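Local coordinates for maltose/maltodextrin-binding protein (Thermus thermophilus, PDB 2GH9), which binds maltotriose and probably serves as the periplasmic solute-binding component that delivers maltodextrins to a membrane transporter, at residues E132-L137 and A250-P255; G220-K223 and M229-N232; I352-Q357 and K364-D369. One frame throughout, in Å; residues are numbered along the deposited sequence.

Contact 1 of 3, residues E132-L137 and A250-P255. Unlike the reference sequence in segment 250-255: Val254 (reference Ala).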
loop_
_atom_site.group_PDB
_atom_site.type_symbol
_atom_site.label_atom_id
_atom_site.label_comp_id
_atom_site.label_asym_id
_atom_site.label_seq_id
_atom_site.Cartn_x
_atom_site.Cartn_y
_atom_site.Cartn_z
ATOM N N GLU A 132 -25.862 0.569 -2.355
ATOM C CA GLU A 132 -27.006 1.469 -2.174
ATOM C C GLU A 132 -27.154 1.822 -0.689
ATOM O O GLU A 132 -27.436 2.959 -0.323
ATOM C CB GLU A 132 -28.290 0.819 -2.724
ATOM C CG GLU A 132 -28.374 0.699 -4.284
ATOM C CD GLU A 132 -27.452 -0.359 -4.922
ATOM O OE1 GLU A 132 -27.203 -1.426 -4.305
ATOM O OE2 GLU A 132 -26.981 -0.113 -6.071
ATOM N N GLU A 133 -26.938 0.824 0.153
ATOM C CA GLU A 133 -26.953 0.997 1.598
ATOM C C GLU A 133 -25.801 1.896 2.093
ATOM O O GLU A 133 -25.981 2.708 2.993
ATOM C CB GLU A 133 -26.845 -0.375 2.252
ATOM C CG GLU A 133 -27.651 -0.533 3.494
ATOM C CD GLU A 133 -27.633 -1.951 3.994
ATOM O OE1 GLU A 133 -28.716 -2.557 4.084
ATOM O OE2 GLU A 133 -26.543 -2.461 4.284
ATOM N N PHE A 134 -24.624 1.728 1.489
ATOM C CA PHE A 134 -23.448 2.554 1.764
ATOM C C PHE A 134 -23.693 3.990 1.357
ATOM O O PHE A 134 -23.423 4.901 2.123
ATOM C CB PHE A 134 -22.221 2.017 1.004
ATOM C CG PHE A 134 -21.089 3.022 0.871
ATOM C CD1 PHE A 134 -20.187 3.221 1.919
ATOM C CD2 PHE A 134 -20.910 3.734 -0.310
ATOM C CE1 PHE A 134 -19.157 4.140 1.799
ATOM C CE2 PHE A 134 -19.878 4.635 -0.436
ATOM C CZ PHE A 134 -18.997 4.837 0.626
ATOM N N LEU A 135 -24.179 4.167 0.129
ATOM C CA LEU A 135 -24.466 5.474 -0.418
ATOM C C LEU A 135 -25.438 6.245 0.455
ATOM O O LEU A 135 -25.170 7.394 0.809
ATOM C CB LEU A 135 -25.002 5.369 -1.850
ATOM C CG LEU A 135 -25.300 6.694 -2.559
ATOM C CD1 LEU A 135 -24.097 7.651 -2.526
ATOM C CD2 LEU A 135 -25.766 6.409 -4.000
ATOM N N ALA A 136 -26.540 5.600 0.817
ATOM C CA ALA A 136 -27.579 6.222 1.647
ATOM C C ALA A 136 -27.036 6.647 3.016
ATOM O O ALA A 136 -27.289 7.764 3.474
ATOM C CB ALA A 136 -28.761 5.275 1.818
ATOM N N LEU A 137 -26.271 5.756 3.641
ATOM C CA LEU A 137 -25.603 6.028 4.911
ATOM C C LEU A 137 -24.588 7.174 4.826
ATOM O O LEU A 137 -24.603 8.075 5.667
ATOM C CB LEU A 137 -24.905 4.766 5.399
ATOM C CG LEU A 137 -24.209 4.746 6.755
ATOM C CD1 LEU A 137 -25.200 5.067 7.874
ATOM C CD2 LEU A 137 -23.537 3.376 6.984
ATOM N N ALA A 250 -13.985 -3.879 6.469
ATOM C CA ALA A 250 -14.887 -4.525 5.524
ATOM C C ALA A 250 -14.404 -4.253 4.090
ATOM O O ALA A 250 -13.670 -3.288 3.851
ATOM C CB ALA A 250 -16.305 -4.004 5.717
ATOM N N PRO A 251 -14.806 -5.115 3.130
ATOM C CA PRO A 251 -14.563 -4.791 1.729
ATOM C C PRO A 251 -15.325 -3.526 1.356
ATOM O O PRO A 251 -16.350 -3.232 1.937
ATOM C CB PRO A 251 -15.086 -6.006 0.946
ATOM C CG PRO A 251 -15.757 -6.915 1.935
ATOM C CD PRO A 251 -15.516 -6.394 3.324
ATOM N N PHE A 252 -14.799 -2.777 0.398
ATOM C CA PHE A 252 -15.509 -1.637 -0.113
ATOM C C PHE A 252 -16.606 -2.168 -1.027
ATOM O O PHE A 252 -16.393 -3.151 -1.689
ATOM C CB PHE A 252 -14.585 -0.690 -0.860
ATOM C CG PHE A 252 -15.188 0.669 -1.070
ATOM C CD1 PHE A 252 -15.141 1.628 -0.053
ATOM C CD2 PHE A 252 -15.876 0.953 -2.216
ATOM C CE1 PHE A 252 -15.727 2.859 -0.223
ATOM C CE2 PHE A 252 -16.461 2.195 -2.394
ATOM C CZ PHE A 252 -16.395 3.139 -1.399
ATOM N N PRO A 253 -17.801 -1.557 -1.009
ATOM C CA PRO A 253 -18.831 -1.963 -1.966
ATOM C C PRO A 253 -18.434 -1.817 -3.435
ATOM O O PRO A 253 -17.638 -0.949 -3.800
ATOM C CB PRO A 253 -20.029 -1.059 -1.640
ATOM C CG PRO A 253 -19.564 -0.041 -0.695
ATOM C CD PRO A 253 -18.304 -0.555 -0.051
ATOM N N VAL A 254 -18.993 -2.692 -4.261
ATOM C CA VAL A 254 -18.721 -2.679 -5.673
ATOM C C VAL A 254 -19.440 -1.463 -6.249
ATOM O O VAL A 254 -20.625 -1.247 -5.953
ATOM C CB VAL A 254 -19.176 -3.995 -6.344
ATOM C CG1 VAL A 254 -18.758 -4.050 -7.833
ATOM C CG2 VAL A 254 -18.584 -5.158 -5.603
ATOM N N PRO A 255 -18.713 -0.637 -7.036
ATOM C CA PRO A 255 -19.351 0.557 -7.614
ATOM C C PRO A 255 -20.500 0.158 -8.547
ATOM O O PRO A 255 -20.465 -0.930 -9.140
ATOM C CB PRO A 255 -18.226 1.227 -8.407
ATOM C CG PRO A 255 -16.959 0.591 -7.970
ATOM C CD PRO A 255 -17.291 -0.755 -7.415
#
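Phe134 reaches out of helix 131-141 and lays its ring against two consecutive residues of the loop that follows strand 247-250, Phe252 and Pro253. The two phenyl groups form a T-shaped (edge-to-face) pair in which Phe252 supplies the edge and Phe134 the face, with centroids 5.1 Å apart and planes inclined at 67°. The meeting is between the far ends of the rings: CZ of Phe252 stands 3.7 Å from CZ of Phe134. Pro253 takes the near end of the same ring, its CG lying 3.8 Å from CG of Phe134, so proline and phenylalanine divide the length of the Phe134 side chain between them. With CG trans to the backbone nitrogen (chi1 162°), Phe134 extends from its helix toward the loop and meets both residues. Pro253 also packs on its own neighbour, CD sitting 3.5 Å above the plane of the Phe252 ring near its rim, which probably limits how far that ring can turn. No hydrogen bond crosses the contact. A serine in place of Phe134 would probably leave the Phe252 edge without its aromatic face and open a gap beside the Pro253 ring. The contact joins helix 131-141 to the loop that leaves strand 247-250, an outermost strand of the four-stranded sheet. Phe149 meets both phenyl rings, edge-to-face with Phe134; Phe162 of helix 156-166 meets Phe252, and strand 227-232 lies against both phenyl rings.

Contact 2 of 3, residues G220-K223 and M229-N232; sequences GAFK and MILN
Phe222 and Ile230 come together through similar first torsions. In Phe222, CG is trans to the backbone nitrogen (chi1 -159°), which carries the ring off helix 215-224 toward strand 227-232. In Ile230 it is CG1 that takes this trans place (chi1 -164°), leaving the CG2 methyl between the backbone nitrogen and the carbonyl carbon, where it faces the phenyl ring. The result is a CH-pi contact: CG2 of Ile230 lies 4.0 Å from the centroid of the Phe222 ring and 17° off the ring normal, well over the face. The methyl is displaced somewhat toward one side of the ring, and its nearest carbon is CD1 of Phe222, at 3.8 Å. The branch point joins in, CB of Ile230 being 4.0 Å from the same CD1. Farther out along the ring, CE1 of Phe222 comes within 4.3 Å of CA of Met229, so the phenyl group also borders the strand backbone, while the Met229 side chain leaves the other side of the strand and packs on helix 131-141. Only five residues separate the two segments: the chain passes directly from helix 215-224 into strand 227-232, and the helix packs on the sheet through this pair. Ile118 of the adjoining strand 116-120 touches both Phe222 and Ile230, as does Tyr240 of helix 237-242. No hydrogen bond joins the two segments, and the three residues that touch are buried. Between these two segments the attraction is therefore probably dispersion plus the weak pull of a methyl group on a pi face, and it depends on close fit more than on bond direction.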
loop_
_atom_site.group_PDB
_atom_site.type_symbol
_atom_site.label_atom_id
_atom_site.label_comp_id
_atom_site.label_asym_id
_atom_site.label_seq_id
_atom_site.Cartn_x
_atom_site.Cartn_y
_atom_site.Cartn_z
ATOM N N GLY A 220 -6.983 12.528 8.888
ATOM C CA GLY A 220 -7.160 13.440 10.040
ATOM C C GLY A 220 -8.579 13.379 10.574
ATOM O O GLY A 220 -8.799 13.194 11.772
ATOM N N ALA A 221 -9.538 13.482 9.655
ATOM C CA ALA A 221 -10.959 13.358 9.961
ATOM C C ALA A 221 -11.362 12.068 10.683
ATOM O O ALA A 221 -12.144 12.115 11.630
ATOM C CB ALA A 221 -11.777 13.550 8.684
ATOM N N PHE A 222 -10.807 10.920 10.279
ATOM C CA PHE A 222 -11.134 9.640 10.921
ATOM C C PHE A 222 -10.554 9.548 12.328
ATOM O O PHE A 222 -11.241 9.116 13.263
ATOM C CB PHE A 222 -10.652 8.462 10.062
ATOM C CG PHE A 222 -11.346 7.150 10.356
ATOM C CD1 PHE A 222 -12.605 6.875 9.824
ATOM C CD2 PHE A 222 -10.731 6.184 11.139
ATOM C CE1 PHE A 222 -13.238 5.656 10.067
ATOM C CE2 PHE A 222 -11.354 4.963 11.395
ATOM C CZ PHE A 222 -12.613 4.694 10.855
ATOM N N LYS A 223 -9.287 9.954 12.473
ATOM C CA LYS A 223 -8.627 10.034 13.787
ATOM C C LYS A 223 -9.369 10.944 14.751
ATOM O O LYS A 223 -9.556 10.586 15.911
ATOM C CB LYS A 223 -7.181 10.537 13.662
ATOM C CG LYS A 223 -6.218 9.472 13.227
ATOM C CD LYS A 223 -4.751 9.839 13.469
ATOM C CE LYS A 223 -4.315 11.104 12.771
ATOM N NZ LYS A 223 -2.830 11.262 12.851
ATOM N N MET A 229 -16.722 6.725 7.611
ATOM C CA MET A 229 -16.083 5.702 6.781
ATOM C C MET A 229 -14.897 6.284 6.008
ATOM O O MET A 229 -14.953 7.400 5.494
ATOM C CB MET A 229 -17.107 5.093 5.810
ATOM C CG MET A 229 -18.125 4.207 6.492
ATOM S SD MET A 229 -19.546 3.610 5.547
ATOM C CE MET A 229 -20.514 5.121 5.369
ATOM N N ILE A 230 -13.814 5.512 5.942
ATOM C CA ILE A 230 -12.664 5.857 5.125
ATOM C C ILE A 230 -12.234 4.638 4.296
ATOM O O ILE A 230 -12.404 3.514 4.709
ATOM C CB ILE A 230 -11.483 6.357 6.013
ATOM C CG1 ILE A 230 -10.427 7.085 5.182
ATOM C CG2 ILE A 230 -10.898 5.201 6.851
ATOM C CD1 ILE A 230 -9.242 7.662 6.025
ATOM N N LEU A 231 -11.693 4.890 3.125
ATOM C CA LEU A 231 -11.000 3.888 2.347
ATOM C C LEU A 231 -9.515 4.099 2.676
ATOM O O LEU A 231 -8.909 5.091 2.261
ATOM C CB LEU A 231 -11.278 4.073 0.858
ATOM C CG LEU A 231 -10.671 3.042 -0.093
ATOM C CD1 LEU A 231 -11.161 1.596 0.174
ATOM C CD2 LEU A 231 -10.918 3.431 -1.540
ATOM N N ASN A 232 -8.953 3.181 3.461
ATOM C CA ASN A 232 -7.546 3.247 3.868
ATOM C C ASN A 232 -7.040 1.842 4.264
ATOM O O ASN A 232 -7.815 0.901 4.354
ATOM C CB ASN A 232 -7.400 4.226 5.041
ATOM C CG ASN A 232 -6.010 4.834 5.138
ATOM O OD1 ASN A 232 -5.137 4.586 4.293
ATOM N ND2 ASN A 232 -5.810 5.680 6.152
#

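Contact 3 of 3, residues I352-Q357 and K364-D369; sequences ISLAIQ and KKIVED
Ile366 points from helix 363-378 toward helix 341-357, and its CD1 methyl settles between Leu354 and Ala355. CG1 lies trans to the carbonyl carbon and beside the backbone nitrogen (chi1 -72°), and the chain then runs extended to CD1 (chi2 175°), which carries the terminal methyl across to the opposing helix. There CD1 of Ile366 meets the base of the leucine, 3.8 Å from CB of Leu354, and lies 3.7 Å from the backbone N of Ala355. The CB methyl of Ala355 is a looser neighbour, 4.4 Å from the same CD1. The leucine and isoleucine side chains pass each other at a slant: beyond the CB contact, CD2 of Leu354 approaches CG1 of Ile366 at 4.2 Å, so the leucine branch lies farther back along the isoleucine. The small side chain of Ala355 is consistent with this close approach of Ile366 to the helix backbone, the CA atoms of Ala355 and Ile366 being 7.2 Å apart. The side-chain contacts are apolar, and no hydrogen bond crosses between the segments. They belong to successive helices joined by a short turn, a helical hairpin near the C-terminus of the chain. From that turn Ser361 OG hydrogen-bonds back to Ala355 O of the first helix, and Asn362 OD1 accepts a bond from Lys365 N of the second. Helix 189-204 packs against both members through Leu196, which touches Ile352 and Val367, while helix 156-166 touches Ile352 of helix 341-357.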
loop_
_atom_site.group_PDB
_atom_site.type_symbol
_atom_site.label_atom_id
_atom_site.label_comp_id
_atom_site.label_asym_id
_atom_site.label_seq_id
_atom_site.Cartn_x
_atom_site.Cartn_y
_atom_site.Cartn_z
ATOM N N ILE A 352 -6.631 10.940 -12.932
ATOM C CA ILE A 352 -7.687 10.984 -11.915
ATOM C C ILE A 352 -7.912 12.402 -11.433
ATOM O O ILE A 352 -9.059 12.870 -11.323
ATOM C CB ILE A 352 -7.381 10.028 -10.707
ATOM C CG1 ILE A 352 -7.375 8.572 -11.187
ATOM C CG2 ILE A 352 -8.389 10.279 -9.527
ATOM C CD1 ILE A 352 -6.666 7.560 -10.255
ATOM N N SER A 353 -6.816 13.089 -11.125
ATOM C CA SER A 353 -6.890 14.477 -10.696
ATOM C C SER A 353 -7.550 15.381 -11.765
ATOM O O SER A 353 -8.334 16.254 -11.424
ATOM C CB SER A 353 -5.492 14.996 -10.320
ATOM O OG SER A 353 -5.090 14.430 -9.082
ATOM N N LEU A 354 -7.229 15.159 -13.037
ATOM C CA LEU A 354 -7.881 15.887 -14.148
ATOM C C LEU A 354 -9.378 15.587 -14.235
ATOM O O LEU A 354 -10.200 16.485 -14.465
ATOM C CB LEU A 354 -7.248 15.509 -15.493
ATOM C CG LEU A 354 -6.228 16.432 -16.153
ATOM C CD1 LEU A 354 -5.078 16.736 -15.233
ATOM C CD2 LEU A 354 -5.744 15.784 -17.448
ATOM N N ALA A 355 -9.725 14.312 -14.081
ATOM C CA ALA A 355 -11.120 13.889 -14.131
ATOM C C ALA A 355 -11.949 14.600 -13.060
ATOM O O ALA A 355 -13.014 15.152 -13.362
ATOM C CB ALA A 355 -11.229 12.362 -14.000
ATOM N N ILE A 356 -11.438 14.638 -11.832
ATOM C CA ILE A 356 -12.188 15.155 -10.678
ATOM C C ILE A 356 -12.078 16.669 -10.481
ATOM O O ILE A 356 -12.736 17.228 -9.622
ATOM C CB ILE A 356 -11.800 14.414 -9.346
ATOM C CG1 ILE A 356 -10.370 14.758 -8.881
ATOM C CG2 ILE A 356 -11.963 12.917 -9.535
ATOM C CD1 ILE A 356 -9.927 14.089 -7.566
ATOM N N GLN A 357 -11.252 17.323 -11.282
ATOM C CA GLN A 357 -11.050 18.763 -11.162
ATOM C C GLN A 357 -12.302 19.529 -11.610
ATOM O O GLN A 357 -12.688 20.503 -10.958
ATOM C CB GLN A 357 -9.813 19.172 -11.962
ATOM C CG GLN A 357 -9.760 20.604 -12.470
ATOM C CD GLN A 357 -8.561 20.810 -13.374
ATOM O OE1 GLN A 357 -8.689 20.875 -14.613
ATOM N NE2 GLN A 357 -7.375 20.869 -12.766
ATOM N N LYS A 364 -13.044 10.340 -21.729
ATOM C CA LYS A 364 -12.556 9.623 -22.915
ATOM C C LYS A 364 -11.145 10.062 -23.347
ATOM O O LYS A 364 -10.283 9.225 -23.610
ATOM C CB LYS A 364 -13.544 9.836 -24.079
ATOM C CG LYS A 364 -13.302 8.981 -25.329
ATOM C CD LYS A 364 -14.348 7.862 -25.483
ATOM C CE LYS A 364 -14.629 7.561 -26.942
ATOM N NZ LYS A 364 -13.390 7.291 -27.726
ATOM N N LYS A 365 -10.922 11.366 -23.429
ATOM C CA LYS A 365 -9.625 11.908 -23.882
ATOM C C LYS A 365 -8.554 11.830 -22.793
ATOM O O LYS A 365 -7.388 11.539 -23.085
ATOM C CB LYS A 365 -9.763 13.358 -24.349
ATOM C CG LYS A 365 -10.472 13.507 -25.698
ATOM C CD LYS A 365 -10.483 14.969 -26.181
ATOM C CE LYS A 365 -11.242 15.110 -27.513
ATOM N NZ LYS A 365 -11.550 16.547 -27.857
ATOM N N ILE A 366 -8.959 12.112 -21.553
ATOM C CA ILE A 366 -8.084 11.973 -20.378
ATOM C C ILE A 366 -7.479 10.570 -20.355
ATOM O O ILE A 366 -6.258 10.421 -20.247
ATOM C CB ILE A 366 -8.834 12.281 -19.051
ATOM C CG1 ILE A 366 -9.115 13.783 -18.947
ATOM C CG2 ILE A 366 -8.007 11.809 -17.830
ATOM C CD1 ILE A 366 -9.946 14.205 -17.773
ATOM N N VAL A 367 -8.325 9.552 -20.499
ATOM C CA VAL A 367 -7.846 8.166 -20.527
ATOM C C VAL A 367 -6.938 7.904 -21.740
ATOM O O VAL A 367 -5.923 7.194 -21.629
ATOM C CB VAL A 367 -9.023 7.153 -20.503
ATOM C CG1 VAL A 367 -8.514 5.725 -20.663
ATOM C CG2 VAL A 367 -9.831 7.302 -19.211
ATOM N N GLU A 368 -7.302 8.463 -22.896
ATOM C CA GLU A 368 -6.473 8.323 -24.106
ATOM C C GLU A 368 -5.067 8.896 -23.893
ATOM O O GLU A 368 -4.070 8.238 -24.194
ATOM C CB GLU A 368 -7.146 8.985 -25.328
ATOM C CG GLU A 368 -8.264 8.141 -25.957
ATOM C CD GLU A 368 -9.024 8.841 -27.107
ATOM O OE1 GLU A 368 -8.863 10.065 -27.329
ATOM O OE2 GLU A 368 -9.803 8.133 -27.781
ATOM N N ASP A 369 -5.012 10.111 -23.362
ATOM C CA ASP A 369 -3.764 10.808 -23.069
ATOM C C ASP A 369 -2.940 10.094 -21.990
ATOM O O ASP A 369 -1.714 9.991 -22.109
ATOM C CB ASP A 369 -4.046 12.250 -22.616
ATOM C CG ASP A 369 -4.700 13.126 -23.719
ATOM O OD1 ASP A 369 -4.733 12.722 -24.916
ATOM O OD2 ASP A 369 -5.195 14.224 -23.367
#

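Contacts 1 and 2 lie about 15 Å apart, centre to centre, and adjoin through strand 227-232: SD of Met229 packs 3.7 Å from CD1 of Phe134, and CD1 of Leu231 lies 4.0 Å from CD1 of Phe252. That strand thus faces helix 215-224 through Ile230 and the layer of contact 1 through the residues flanking it. In sequence, contact 2 falls between the two segments of contact 1. Contact 3, formed later in the chain, stands apart, with nearest atoms about 13 Å from contact 1 and about 11 Å from contact 2. Contact 2 does not touch the bound sugar: the Ile230 side chain is about 10 Å from a glucose unit.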